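PDB 3DLC: putative S-adenosyl-L-methionine-dependent Methyltransferase from Methanococcus maripaludis, which binds S-adenosylmethionine and probably transfers its methyl group to an acceptor that is not firmly known, perhaps a sterol. Local coordinates for residues 4-7 / 8-12; 29-32 / 33-37; 131-134 / 135-138. All coordinates share one frame; numbering follows the deposited sequence. Where two conformers were deposited one is given.

Interaction 1: 4-7 / 8-12. With SAM (S-adenosylmethionine), chain C.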
ATOM      1  N   GLU A   4       3.985  11.867  28.437  1.00  8.77           N
ATOM      2  CA  GLU A   4       3.795  10.590  27.781  0.53  8.19           C
ATOM      3  C   GLU A   4       3.133  10.975  26.463  1.00  8.87           C
ATOM      4  O   GLU A   4       2.151  11.709  26.470  1.00 12.42           O
ATOM      5  CB  GLU A   4       2.888   9.713  28.626  0.53 10.65           C
ATOM      6  CG  GLU A   4       2.543   8.373  28.005  0.53 12.43           C
ATOM      7  CD  GLU A   4       3.739   7.433  27.854  0.53 14.52           C
ATOM      8  OE1 GLU A   4       4.729   7.575  28.571  0.53 14.77           O
ATOM      9  OE2 GLU A   4       3.660   6.524  27.011  0.53 21.83           O
ATOM     10  N   ASN A   5       3.647  10.507  25.352  1.00  8.06           N
ATOM     11  CA  ASN A   5       3.246  10.938  24.023  0.74  9.14           C
ATOM     12  C   ASN A   5       2.815   9.761  23.174  1.00  9.09           C
ATOM     13  O   ASN A   5       3.439   8.704  23.217  1.00 13.07           O
ATOM     14  CB  ASN A   5       4.460  11.605  23.321  0.74 10.42           C
ATOM     15  CG  ASN A   5       4.930  12.873  24.003  0.74 10.49           C
ATOM     16  OD1 ASN A   5       4.724  13.986  23.489  0.74 13.87           O
ATOM     17  ND2 ASN A   5       5.535  12.729  25.166  0.74  9.20           N
ATOM     18  N   LYS A   6       1.794   9.995  22.390  1.00  6.87           N
ATOM     19  CA  LYS A   6       1.252   9.036  21.425  1.00  7.01           C
ATOM     20  C   LYS A   6       1.092   9.789  20.117  1.00  7.25           C
ATOM     21  O   LYS A   6       0.543  10.873  20.090  1.00  7.40           O
ATOM     22  CB  LYS A   6      -0.088   8.495  21.929  1.00  7.11           C
ATOM     23  CG  LYS A   6      -0.830   7.681  20.908  1.00  7.50           C
ATOM     24  CD  LYS A   6      -0.280   6.270  20.723  1.00  7.49           C
ATOM     25  CE  LYS A   6      -0.910   5.562  19.514  1.00  8.04           C
ATOM     26  NZ  LYS A   6      -0.430   6.120  18.228  1.00  8.27           N
ATOM     27  N   LYS A   7       1.629   9.227  19.032  1.00  7.17           N
ATOM     28  CA  LYS A   7       1.527   9.840  17.711  1.00  8.10           C
ATOM     29  C   LYS A   7       1.408   8.743  16.673  1.00  7.31           C
ATOM     30  O   LYS A   7       1.703   7.576  16.940  1.00  7.86           O
ATOM     31  CB  LYS A   7       2.705  10.737  17.439  1.00  9.03           C
ATOM     32  CG  LYS A   7       4.022  10.043  17.476  1.00  9.62           C
ATOM     33  CD  LYS A   7       5.213  11.034  17.358  1.00 12.22           C
ATOM     34  CE  LYS A   7       6.604  10.398  17.590  1.00 14.34           C
ATOM     35  NZ  LYS A   7       6.796  10.138  19.074  1.00 15.98           N
ATOM     36  N   LYS A   8       0.952   9.095  15.482  1.00  7.80           N
ATOM     37  CA  LYS A   8       0.744   8.071  14.484  1.00  7.69           C
ATOM     38  C   LYS A   8       2.016   7.315  14.147  1.00  7.66           C
ATOM     39  O   LYS A   8       3.099   7.879  14.011  1.00  8.71           O
ATOM     40  CB  LYS A   8       0.173   8.629  13.189  1.00  8.86           C
ATOM     41  CG  LYS A   8      -1.222   9.200  13.309  1.00 11.03           C
ATOM     42  CD  LYS A   8      -1.904   9.377  11.943  1.00 13.56           C
ATOM     43  CE  LYS A   8      -1.192  10.315  11.015  1.00 13.98           C
ATOM     44  NZ  LYS A   8      -1.141  11.745  11.468  1.00 17.04           N
ATOM     45  N   PHE A   9       1.841   6.011  14.040  1.00  7.70           N
ATOM     46  CA  PHE A   9       2.866   5.079  13.563  1.00  7.42           C
ATOM     47  C   PHE A   9       4.001   4.821  14.535  1.00  7.87           C
ATOM     48  O   PHE A   9       5.067   4.309  14.176  1.00  9.21           O
ATOM     49  CB  PHE A   9       3.393   5.454  12.157  1.00  9.35           C
ATOM     50  CG  PHE A   9       2.313   5.974  11.233  1.00  8.92           C
ATOM     51  CD1 PHE A   9       1.171   5.232  11.009  1.00  9.86           C
ATOM     52  CD2 PHE A   9       2.467   7.171  10.577  1.00 10.18           C
ATOM     53  CE1 PHE A   9       0.165   5.689  10.163  1.00  9.67           C
ATOM     54  CE2 PHE A   9       1.464   7.650   9.709  1.00 11.24           C
ATOM     55  CZ  PHE A   9       0.337   6.907   9.519  1.00 10.77           C
ATOM     56  N   ASP A  10       3.742   5.173  15.785  1.00  7.13           N
ATOM     57  CA  ASP A  10       4.693   4.915  16.879  1.00  7.67           C
ATOM     58  C   ASP A  10       4.552   3.485  17.387  1.00  7.69           C
ATOM     59  O   ASP A  10       3.880   2.668  16.783  1.00  7.72           O
ATOM     60  CB  ASP A  10       4.570   5.966  17.987  1.00  8.06           C
ATOM     61  CG  ASP A  10       3.240   5.948  18.734  1.00  6.85           C
ATOM     62  OD1 ASP A  10       2.367   5.106  18.429  1.00  7.29           O
ATOM     63  OD2 ASP A  10       3.105   6.784  19.674  1.00  7.83           O
ATOM     64  N   LYS A  11       5.220   3.155  18.483  1.00  8.67           N
ATOM     65  CA  LYS A  11       5.183   1.779  18.946  1.00  9.26           C
ATOM     66  C   LYS A  11       3.771   1.313  19.279  1.00  8.69           C
ATOM     67  O   LYS A  11       3.341   0.231  18.876  1.00  8.94           O
ATOM     68  CB  LYS A  11       6.093   1.607  20.145  1.00 11.99           C
ATOM     69  CG  LYS A  11       6.207   0.174  20.600  1.00 16.97           C
ATOM     70  CD  LYS A  11       7.230  -0.067  21.698  1.00 22.29           C
ATOM     71  CE  LYS A  11       7.351  -1.585  21.927  1.00 27.25           C
ATOM     72  NZ  LYS A  11       8.343  -1.960  22.967  1.00 32.98           N
ATOM     73  N   LYS A  12       3.033   2.133  20.012  1.00  8.37           N
ATOM     74  CA  LYS A  12       1.666   1.776  20.340  1.00  8.68           C
ATOM     75  C   LYS A  12       0.769   1.687  19.114  1.00  7.99           C
ATOM     76  O   LYS A  12      -0.082   0.793  19.004  1.00  8.73           O
ATOM     77  CB  LYS A  12       1.139   2.794  21.318  1.00  9.97           C
ATOM     78  CG  LYS A  12       1.723   2.687  22.707  1.00 14.76           C
ATOM     79  CD  LYS A  12       1.311   3.770  23.625  1.00 18.41           C
ATOM     80  CE  LYS A  12       1.814   3.452  25.020  1.00 20.58           C
ATOM     81  NZ  LYS A  12       1.336   4.431  25.961  1.00 22.46           N
TER
HETATM   82  N   SAM C 220      -0.101  -1.505   4.375  1.00 11.17           N
HETATM   83  CA  SAM C 220      -0.446  -1.975   5.742  1.00 10.23           C
HETATM   84  C   SAM C 220      -1.798  -2.635   5.733  1.00 10.24           C
HETATM   85  O   SAM C 220      -2.563  -2.411   4.793  1.00 12.13           O
HETATM   86  OXT SAM C 220      -2.111  -3.332   6.691  1.00  9.97           O
HETATM   87  CB  SAM C 220      -0.370  -0.830   6.734  1.00 12.38           C
HETATM   88  CG  SAM C 220      -1.332   0.293   6.513  1.00 14.87           C
HETATM   89  SD  SAM C 220      -1.081   1.551   7.782  1.00 16.84           S
HETATM   90  CE  SAM C 220      -2.755   2.130   7.779  1.00 15.58           C
HETATM   91  C5' SAM C 220      -0.142   2.904   6.896  1.00 18.30           C
HETATM   92  C4' SAM C 220       1.409   2.789   6.812  1.00 13.14           C
HETATM   93  O4' SAM C 220       2.111   3.707   5.910  1.00 10.62           O
HETATM   94  C3' SAM C 220       2.121   2.837   8.187  1.00 10.61           C
HETATM   95  O3' SAM C 220       2.791   1.629   8.378  1.00 12.49           O
HETATM   96  C2' SAM C 220       3.077   4.023   8.041  1.00  8.59           C
HETATM   97  O2' SAM C 220       4.244   4.001   8.830  1.00  9.52           O
HETATM   98  C1' SAM C 220       3.347   4.041   6.527  1.00  8.82           C
HETATM   99  N9  SAM C 220       3.755   5.354   6.002  1.00  7.85           N
HETATM  100  C8  SAM C 220       3.076   6.540   6.151  1.00  7.95           C
HETATM  101  N7  SAM C 220       3.694   7.532   5.467  1.00  7.97           N
HETATM  102  C5  SAM C 220       4.803   6.973   4.889  1.00  7.51           C
HETATM  103  C6  SAM C 220       5.836   7.494   4.106  1.00  7.77           C
HETATM  104  N6  SAM C 220       5.971   8.796   3.791  1.00  9.01           N
HETATM  105  N1  SAM C 220       6.763   6.624   3.649  1.00  8.16           N
HETATM  106  C2  SAM C 220       6.721   5.290   3.982  1.00  8.87           C
HETATM  107  N3  SAM C 220       5.770   4.748   4.794  1.00  8.31           N
HETATM  108  C4  SAM C 220       4.836   5.605   5.201  1.00  7.60           C
HETATM  109  O   HOH W   1       5.190   8.269  20.500  1.00 13.71           O

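Interaction 2: 29-32 / 33-37. With SAM (S-adenosylmethionine), chain C.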
ATOM      1  N   TYR A  29      -6.327  -9.314   3.017  1.00  6.72           N
ATOM      2  CA  TYR A  29      -5.010  -9.313   2.382  1.00  7.01           C
ATOM      3  C   TYR A  29      -4.907 -10.387   1.265  1.00  6.99           C
ATOM      4  O   TYR A  29      -4.435 -10.064   0.184  1.00  7.14           O
ATOM      5  CB  TYR A  29      -3.891  -9.380   3.417  1.00  7.55           C
ATOM      6  CG  TYR A  29      -3.959  -8.217   4.369  1.00  6.77           C
ATOM      7  CD1 TYR A  29      -3.501  -6.975   4.006  1.00  7.31           C
ATOM      8  CD2 TYR A  29      -4.467  -8.366   5.648  1.00  7.57           C
ATOM      9  CE1 TYR A  29      -3.587  -5.892   4.868  1.00  6.97           C
ATOM     10  CE2 TYR A  29      -4.556  -7.293   6.521  1.00  7.99           C
ATOM     11  CZ  TYR A  29      -4.096  -6.076   6.144  1.00  7.33           C
ATOM     12  OH  TYR A  29      -4.170  -5.031   7.051  1.00  9.14           O
ATOM     13  N   PRO A  30      -5.341 -11.631   1.524  1.00  6.96           N
ATOM     14  CA  PRO A  30      -5.325 -12.587   0.423  1.00  7.46           C
ATOM     15  C   PRO A  30      -6.229 -12.180  -0.735  1.00  7.10           C
ATOM     16  O   PRO A  30      -5.929 -12.487  -1.882  1.00  7.69           O
ATOM     17  CB  PRO A  30      -5.750 -13.905   1.057  1.00  8.48           C
ATOM     18  CG  PRO A  30      -6.159 -13.579   2.413  1.00 13.62           C
ATOM     19  CD  PRO A  30      -5.662 -12.259   2.808  1.00  8.11           C
ATOM     20  N   ILE A  31      -7.350 -11.529  -0.449  1.00  7.19           N
ATOM     21  CA  ILE A  31      -8.270 -11.099  -1.506  1.00  6.88           C
ATOM     22  C   ILE A  31      -7.611  -9.999  -2.358  1.00  7.03           C
ATOM     23  O   ILE A  31      -7.671 -10.033  -3.583  1.00  7.09           O
ATOM     24  CB  ILE A  31      -9.624 -10.618  -0.929  1.00  7.04           C
ATOM     25  CG1 ILE A  31     -10.372 -11.802  -0.276  1.00  8.69           C
ATOM     26  CG2 ILE A  31     -10.488  -9.929  -1.980  1.00  9.30           C
ATOM     27  CD1 ILE A  31     -10.800 -12.886  -1.245  1.00 10.79           C
ATOM     28  N   ILE A  32      -7.010  -9.017  -1.707  1.00  6.61           N
ATOM     29  CA  ILE A  32      -6.359  -7.947  -2.434  1.00  6.92           C
ATOM     30  C   ILE A  32      -5.205  -8.522  -3.249  1.00  6.73           C
ATOM     31  O   ILE A  32      -5.005  -8.147  -4.423  1.00  6.99           O
ATOM     32  CB  ILE A  32      -5.901  -6.836  -1.493  1.00  7.14           C
ATOM     33  CG1 ILE A  32      -7.136  -6.123  -0.890  1.00  6.96           C
ATOM     34  CG2 ILE A  32      -5.021  -5.830  -2.240  1.00  8.22           C
ATOM     35  CD1 ILE A  32      -6.825  -5.171   0.268  1.00  8.75           C
ATOM     36  N   ALA A  33      -4.409  -9.407  -2.661  1.00  6.98           N
ATOM     37  CA  ALA A  33      -3.320 -10.043  -3.403  1.00  7.60           C
ATOM     38  C   ALA A  33      -3.822 -10.775  -4.634  1.00  6.55           C
ATOM     39  O   ALA A  33      -3.268 -10.674  -5.720  1.00  6.98           O
ATOM     40  CB  ALA A  33      -2.531 -10.982  -2.477  1.00  7.82           C
ATOM     41  N   GLU A  34      -4.912 -11.512  -4.467  1.00  6.56           N
ATOM     42  CA  GLU A  34      -5.515 -12.227  -5.569  1.00  7.54           C
ATOM     43  C   GLU A  34      -6.012 -11.260  -6.628  1.00  7.00           C
ATOM     44  O   GLU A  34      -5.838 -11.491  -7.833  1.00  7.66           O
ATOM     45  CB  GLU A  34      -6.655 -13.094  -5.030  1.00  7.76           C
ATOM     46  CG  GLU A  34      -7.439 -13.820  -6.073  1.00 10.06           C
ATOM     47  CD  GLU A  34      -8.489 -14.723  -5.482  1.00 12.92           C
ATOM     48  OE1 GLU A  34      -9.279 -14.309  -4.633  1.00 17.46           O
ATOM     49  OE2 GLU A  34      -8.489 -15.872  -5.873  1.00 18.89           O
ATOM     50  N   ASN A  35      -6.625 -10.160  -6.204  1.00  7.18           N
ATOM     51  CA  ASN A  35      -7.102  -9.151  -7.139  1.00  7.24           C
ATOM     52  C   ASN A  35      -5.936  -8.618  -7.982  1.00  7.17           C
ATOM     53  O   ASN A  35      -6.076  -8.441  -9.208  1.00  7.61           O
ATOM     54  CB  ASN A  35      -7.767  -7.973  -6.424  1.00  7.23           C
ATOM     55  CG  ASN A  35      -9.107  -8.316  -5.835  1.00  8.40           C
ATOM     56  OD1 ASN A  35      -9.710  -9.331  -6.203  1.00  9.80           O
ATOM     57  ND2 ASN A  35      -9.603  -7.447  -4.953  1.00  9.22           N
ATOM     58  N   ILE A  36      -4.788  -8.362  -7.339  1.00  7.02           N
ATOM     59  CA  ILE A  36      -3.631  -7.810  -8.016  1.00  7.18           C
ATOM     60  C   ILE A  36      -3.067  -8.825  -9.017  1.00  6.48           C
ATOM     61  O   ILE A  36      -2.746  -8.485 -10.178  1.00  7.12           O
ATOM     62  CB  ILE A  36      -2.563  -7.392  -6.984  1.00  7.39           C
ATOM     63  CG1 ILE A  36      -3.069  -6.205  -6.160  1.00  8.00           C
ATOM     64  CG2 ILE A  36      -1.216  -7.103  -7.666  1.00  9.13           C
ATOM     65  CD1 ILE A  36      -2.272  -6.012  -4.860  1.00  9.04           C
ATOM     66  N   ILE A  37      -2.931 -10.061  -8.588  1.00  6.43           N
ATOM     67  CA  ILE A  37      -2.445 -11.132  -9.471  1.00  6.88           C
ATOM     68  C   ILE A  37      -3.354 -11.277 -10.671  1.00  7.45           C
ATOM     69  O   ILE A  37      -2.891 -11.386 -11.815  1.00  7.42           O
ATOM     70  CB  ILE A  37      -2.274 -12.447  -8.668  1.00  7.55           C
ATOM     71  CG1 ILE A  37      -1.100 -12.292  -7.699  1.00  8.70           C
ATOM     72  CG2 ILE A  37      -2.114 -13.648  -9.628  1.00  9.97           C
ATOM     73  CD1 ILE A  37      -1.007 -13.348  -6.631  1.00 12.24           C
TER
HETATM   74  N   SAM C 220      -0.101  -1.505   4.375  1.00 11.17           N
HETATM   75  CA  SAM C 220      -0.446  -1.975   5.742  1.00 10.23           C
HETATM   76  C   SAM C 220      -1.798  -2.635   5.733  1.00 10.24           C
HETATM   77  O   SAM C 220      -2.563  -2.411   4.793  1.00 12.13           O
HETATM   78  OXT SAM C 220      -2.111  -3.332   6.691  1.00  9.97           O
HETATM   79  CB  SAM C 220      -0.370  -0.830   6.734  1.00 12.38           C
HETATM   80  CG  SAM C 220      -1.332   0.293   6.513  1.00 14.87           C
HETATM   81  SD  SAM C 220      -1.081   1.551   7.782  1.00 16.84           S
HETATM   82  CE  SAM C 220      -2.755   2.130   7.779  1.00 15.58           C
HETATM   83  C5' SAM C 220      -0.142   2.904   6.896  1.00 18.30           C
HETATM   84  C4' SAM C 220       1.409   2.789   6.812  1.00 13.14           C
HETATM   85  O4' SAM C 220       2.111   3.707   5.910  1.00 10.62           O
HETATM   86  C3' SAM C 220       2.121   2.837   8.187  1.00 10.61           C
HETATM   87  O3' SAM C 220       2.791   1.629   8.378  1.00 12.49           O
HETATM   88  C2' SAM C 220       3.077   4.023   8.041  1.00  8.59           C
HETATM   89  O2' SAM C 220       4.244   4.001   8.830  1.00  9.52           O
HETATM   90  C1' SAM C 220       3.347   4.041   6.527  1.00  8.82           C
HETATM   91  N9  SAM C 220       3.755   5.354   6.002  1.00  7.85           N
HETATM   92  C8  SAM C 220       3.076   6.540   6.151  1.00  7.95           C
HETATM   93  N7  SAM C 220       3.694   7.532   5.467  1.00  7.97           N
HETATM   94  C5  SAM C 220       4.803   6.973   4.889  1.00  7.51           C
HETATM   95  C6  SAM C 220       5.836   7.494   4.106  1.00  7.77           C
HETATM   96  N6  SAM C 220       5.971   8.796   3.791  1.00  9.01           N
HETATM   97  N1  SAM C 220       6.763   6.624   3.649  1.00  8.16           N
HETATM   98  C2  SAM C 220       6.721   5.290   3.982  1.00  8.87           C
HETATM   99  N3  SAM C 220       5.770   4.748   4.794  1.00  8.31           N
HETATM  100  C4  SAM C 220       4.836   5.605   5.201  1.00  7.60           C

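Interaction 3: 131-134 / 135-138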
ATOM      1  N   PHE A 131       4.900  10.527  -5.894  1.00  7.37           N
ATOM      2  CA  PHE A 131       4.607   9.885  -7.171  1.00  7.45           C
ATOM      3  C   PHE A 131       5.721   9.973  -8.193  1.00  7.36           C
ATOM      4  O   PHE A 131       5.886   9.075  -8.990  1.00  7.74           O
ATOM      5  CB  PHE A 131       3.233  10.290  -7.702  1.00  7.32           C
ATOM      6  CG  PHE A 131       2.130   9.481  -7.051  1.00  7.34           C
ATOM      7  CD1 PHE A 131       1.809   8.215  -7.522  1.00  8.48           C
ATOM      8  CD2 PHE A 131       1.510   9.926  -5.894  1.00  8.55           C
ATOM      9  CE1 PHE A 131       0.864   7.450  -6.875  1.00  9.14           C
ATOM     10  CE2 PHE A 131       0.565   9.154  -5.249  1.00  9.73           C
ATOM     11  CZ  PHE A 131       0.251   7.918  -5.739  1.00  9.56           C
ATOM     12  N   ARG A 132       6.535  11.018  -8.145  1.00  7.37           N
ATOM     13  CA  ARG A 132       7.750  11.046  -8.967  1.00  7.62           C
ATOM     14  C   ARG A 132       8.705   9.934  -8.561  1.00  7.56           C
ATOM     15  O   ARG A 132       9.331   9.301  -9.415  1.00  8.19           O
ATOM     16  CB  ARG A 132       8.424  12.418  -8.912  1.00  7.21           C
ATOM     17  CG  ARG A 132       7.686  13.454  -9.773  1.00  8.66           C
ATOM     18  CD  ARG A 132       8.443  14.792  -9.790  1.00  8.42           C
ATOM     19  NE  ARG A 132       7.989  15.638 -10.879  1.00  9.16           N
ATOM     20  CZ  ARG A 132       6.953  16.433 -10.825  1.00  9.13           C
ATOM     21  NH1 ARG A 132       6.330  16.672  -9.697  1.00 11.02           N
ATOM     22  NH2 ARG A 132       6.536  17.035 -11.934  1.00  9.82           N
ATOM     23  N   GLU A 133       8.827   9.700  -7.253  1.00  7.44           N
ATOM     24  CA  GLU A 133       9.696   8.598  -6.786  1.00  7.89           C
ATOM     25  C   GLU A 133       9.157   7.228  -7.203  1.00  7.73           C
ATOM     26  O   GLU A 133       9.894   6.338  -7.619  1.00  8.05           O
ATOM     27  CB  GLU A 133       9.879   8.671  -5.257  1.00  8.39           C
ATOM     28  CG  GLU A 133      10.919   9.661  -4.836  1.00  9.26           C
ATOM     29  CD  GLU A 133      12.294   9.162  -5.242  1.00  9.17           C
ATOM     30  OE1 GLU A 133      12.855   8.277  -4.545  1.00 10.47           O
ATOM     31  OE2 GLU A 133      12.803   9.611  -6.287  1.00  9.94           O
ATOM     32  N   ILE A 134       7.848   7.043  -7.049  1.00  7.41           N
ATOM     33  CA  ILE A 134       7.191   5.814  -7.467  1.00  7.93           C
ATOM     34  C   ILE A 134       7.450   5.573  -8.944  1.00  7.75           C
ATOM     35  O   ILE A 134       7.793   4.469  -9.371  1.00  8.20           O
ATOM     36  CB  ILE A 134       5.696   5.878  -7.135  1.00  7.60           C
ATOM     37  CG1 ILE A 134       5.540   5.770  -5.611  1.00  7.93           C
ATOM     38  CG2 ILE A 134       4.890   4.797  -7.856  1.00  8.43           C
ATOM     39  CD1 ILE A 134       4.170   6.212  -5.073  1.00  9.23           C
ATOM     40  N   TYR A 135       7.292   6.611  -9.753  1.00  7.52           N
ATOM     41  CA  TYR A 135       7.508   6.438 -11.184  1.00  7.77           C
ATOM     42  C   TYR A 135       8.969   6.138 -11.478  1.00  8.48           C
ATOM     43  O   TYR A 135       9.255   5.336 -12.384  1.00  8.98           O
ATOM     44  CB  TYR A 135       7.015   7.654 -11.972  1.00  8.17           C
ATOM     45  CG  TYR A 135       6.681   7.368 -13.415  1.00  8.07           C
ATOM     46  CD1 TYR A 135       5.653   6.505 -13.726  1.00  9.13           C
ATOM     47  CD2 TYR A 135       7.345   7.962 -14.457  1.00 10.07           C
ATOM     48  CE1 TYR A 135       5.271   6.255 -15.002  1.00 10.00           C
ATOM     49  CE2 TYR A 135       6.952   7.728 -15.799  1.00 10.31           C
ATOM     50  CZ  TYR A 135       5.909   6.869 -16.043  1.00  9.15           C
ATOM     51  OH  TYR A 135       5.498   6.565 -17.325  1.00 10.03           O
ATOM     52  N   ARG A 136       9.883   6.766 -10.723  1.00  8.18           N
ATOM     53  CA  ARG A 136      11.283   6.542 -10.943  1.00  9.41           C
ATOM     54  C   ARG A 136      11.679   5.075 -10.755  1.00  8.81           C
ATOM     55  O   ARG A 136      12.477   4.524 -11.538  1.00  9.48           O
ATOM     56  CB  ARG A 136      12.119   7.434 -10.017  1.00  9.49           C
ATOM     57  CG  ARG A 136      13.616   7.234 -10.185  1.00  9.61           C
ATOM     58  CD  ARG A 136      14.432   8.054  -9.176  1.00 10.56           C
ATOM     59  NE  ARG A 136      14.218   7.663  -7.790  1.00 10.04           N
ATOM     60  CZ  ARG A 136      14.709   6.561  -7.228  1.00 11.05           C
ATOM     61  NH1 ARG A 136      15.452   5.705  -7.912  1.00 10.99           N
ATOM     62  NH2 ARG A 136      14.432   6.314  -5.947  1.00 11.47           N
ATOM     63  N   ILE A 137      11.169   4.457  -9.691  1.00  8.02           N
ATOM     64  CA  ILE A 137      11.574   3.091  -9.362  1.00  8.77           C
ATOM     65  C   ILE A 137      10.807   2.017 -10.150  1.00  8.64           C
ATOM     66  O   ILE A 137      11.163   0.857 -10.116  1.00 10.16           O
ATOM     67  CB  ILE A 137      11.506   2.797  -7.833  1.00  8.62           C
ATOM     68  CG1 ILE A 137      10.069   2.859  -7.297  1.00  9.51           C
ATOM     69  CG2 ILE A 137      12.462   3.728  -7.049  1.00 10.74           C
ATOM     70  CD1 ILE A 137       9.827   1.962  -6.115  1.00 10.37           C
ATOM     71  N   LEU A 138       9.741   2.393 -10.830  1.00  8.25           N
ATOM     72  CA  LEU A 138       8.937   1.488 -11.636  1.00  8.41           C
ATOM     73  C   LEU A 138       9.679   1.147 -12.936  1.00  8.83           C
ATOM     74  O   LEU A 138      10.188   2.030 -13.623  1.00 10.37           O
ATOM     75  CB  LEU A 138       7.587   2.176 -11.947  1.00  8.67           C
ATOM     76  CG  LEU A 138       6.497   1.342 -12.605  1.00  9.05           C
ATOM     77  CD1 LEU A 138       6.139   0.119 -11.743  1.00  9.55           C
ATOM     78  CD2 LEU A 138       5.257   2.218 -12.842  1.00  9.56           C
TER

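Interaction 1: 4-7 / 8-12
Asp10 turns back on the chain before it and is gripped by Lys6 and Lys7. Its CB sits 4.1 Å from CG of Lys7. From there chi1 of 66° sets the carboxylate carbon between the backbone N and the carbonyl carbon, folded back over the turn. OD1 takes a salt bridge from NZ of Lys6 at 3.0 Å, met from above the carboxylate plane, and also accepts the backbone N of Gly13. OD2 receives the backbone N of Lys7 at 2.9 Å in a nearly straight bond (169°), from still farther out of the carboxylate plane, and a water joins the same oxygen to NZ of Lys7 and O of Asn5. This is a helix N-cap: Asp10 stands just before helix 11-22, at the end of a type II beta turn that starts at Lys7. The turn's second central residue, Phe9, has a positive phi; C2' of the ribose of S-adenosylmethionine lies 3.7 Å from the plane of its ring, over the centre, with CB of Lys8 over the opposite face. Beyond the cap, CD of Lys6 packs 3.8 Å from CB of Lys12.

Interaction 2: 29-32 / 33-37
Ile32 and Ile36, one helical turn apart, meet on the buried flank of helix 28-40, with CG2 of Ile32 3.8 Å from CD1 of Ile36. The two side chains share a rotamer. Each has CG1 anti to its carbonyl carbon (chi1 -67° and -68°), and in Ile36 this brings CG1 back over the preceding turn, 3.2 Å from O of Ile32. That oxygen also accepts the backbone N of Ile36, so a hydrogen bond and a close carbon contact fall on the same carbonyl oxygen. Beyond the helix, Ile36 packs on Leu114 and Val116 of strand 112-118 and Ile32 on Arg118, which presses this flank against the central sheet.

The other flank is looser. Ile31 holds CD1 4.0 Å from OE1 of Glu34, a glancing touch at the partly exposed surface, and its CG2 branch stands equally far from ND2 of Asn35. The Asn35 amide lies near O of Ile31, but its nitrogen is spent elsewhere, on O of Gly151. Pro30 is exposed, yet its carbonyl remains in the helical ladder, receiving N of Glu34 at 2.9 Å, and takes a second bond from NE2 of Gln64.

The regular i to i+4 ladder runs through both flanks, N of Ala33 meeting O of Tyr29 at 2.9 Å. Tyr29 takes no part in this side-chain packing; its OH donates to the carboxylate oxygen OXT of S-adenosylmethionine at 2.7 Å, while the other oxygen, O, lies in the ring plane at the edge. Ala56 and Ala60 of helix 56-64 touch the same side chain. The arrangement is that of a helix flanking the sheet of a Rossmann-like methyltransferase, with its first turn lending a tyrosine to the methionine end of the cofactor site.

Interaction 3: 131-134 / 135-138
The last turns of helix 127-137 keep the i to i+4 ladder, from N of Tyr135 to O of Phe131 at 2.9 Å, until it ends in a weak bond from N of Leu138 to O of Ile134 as the chain leaves helical geometry. On one flank Glu133 and Arg136 run alongside each other. The arginine offers its NE and one terminal nitrogen to the two carboxylate oxygens: NE meets OE2 at 2.8 Å and NH2 meets OE1 at 2.9 Å, both nearly straight. Each oxygen is approached on its syn side, although the two flat groups are turned 30° against each other. A bend at chi3 (64°) in Arg136 swings the guanidinium edge toward its partner, and CG2 of Ile137 lies over one of its faces, toward the rim.

On the buried flank CD1 of Ile134 lies over a face of the Phe131 ring, 3.9 Å above its plane and displaced toward the rim. These two side chains pack on Ile146 of strand 142-148.

Arg136 also bonds through NH1 to Asp109 and to O of Ile107, while OE1 of Glu133 accepts N of Ile105. With an alanine here in place of Arg136 the guanidinium is gone, which is likely to leave Glu133 and Asp109 without their shared cation. The charges thus form a chain, Glu133 to Arg136 to Asp109, that ties the helix end to the loop before strand 112-118.

How the interactions relate
All three contacts are local, yet they show how chemistry follows place. Interaction 1 is a surface contact, built from lysines and acids around the start of helix 11-22. Interactions 2 and 3 are partly buried, each with an apolar flank turned to the central sheet, but on different helices, 28-40 and 127-137. Interaction 2 relies on backbone bonds and isoleucines, whereas interaction 3 adds a two-pronged salt bridge near its helix end. Interactions 1 and 2 lie on opposite sides of the chain's centre, their nearest atoms about 12 Å apart, and touch the same S-adenosylmethionine, one at the ribose and the other at the carboxylate. Interaction 3 does not touch it, though Ile134 approaches Val102 of its binding site.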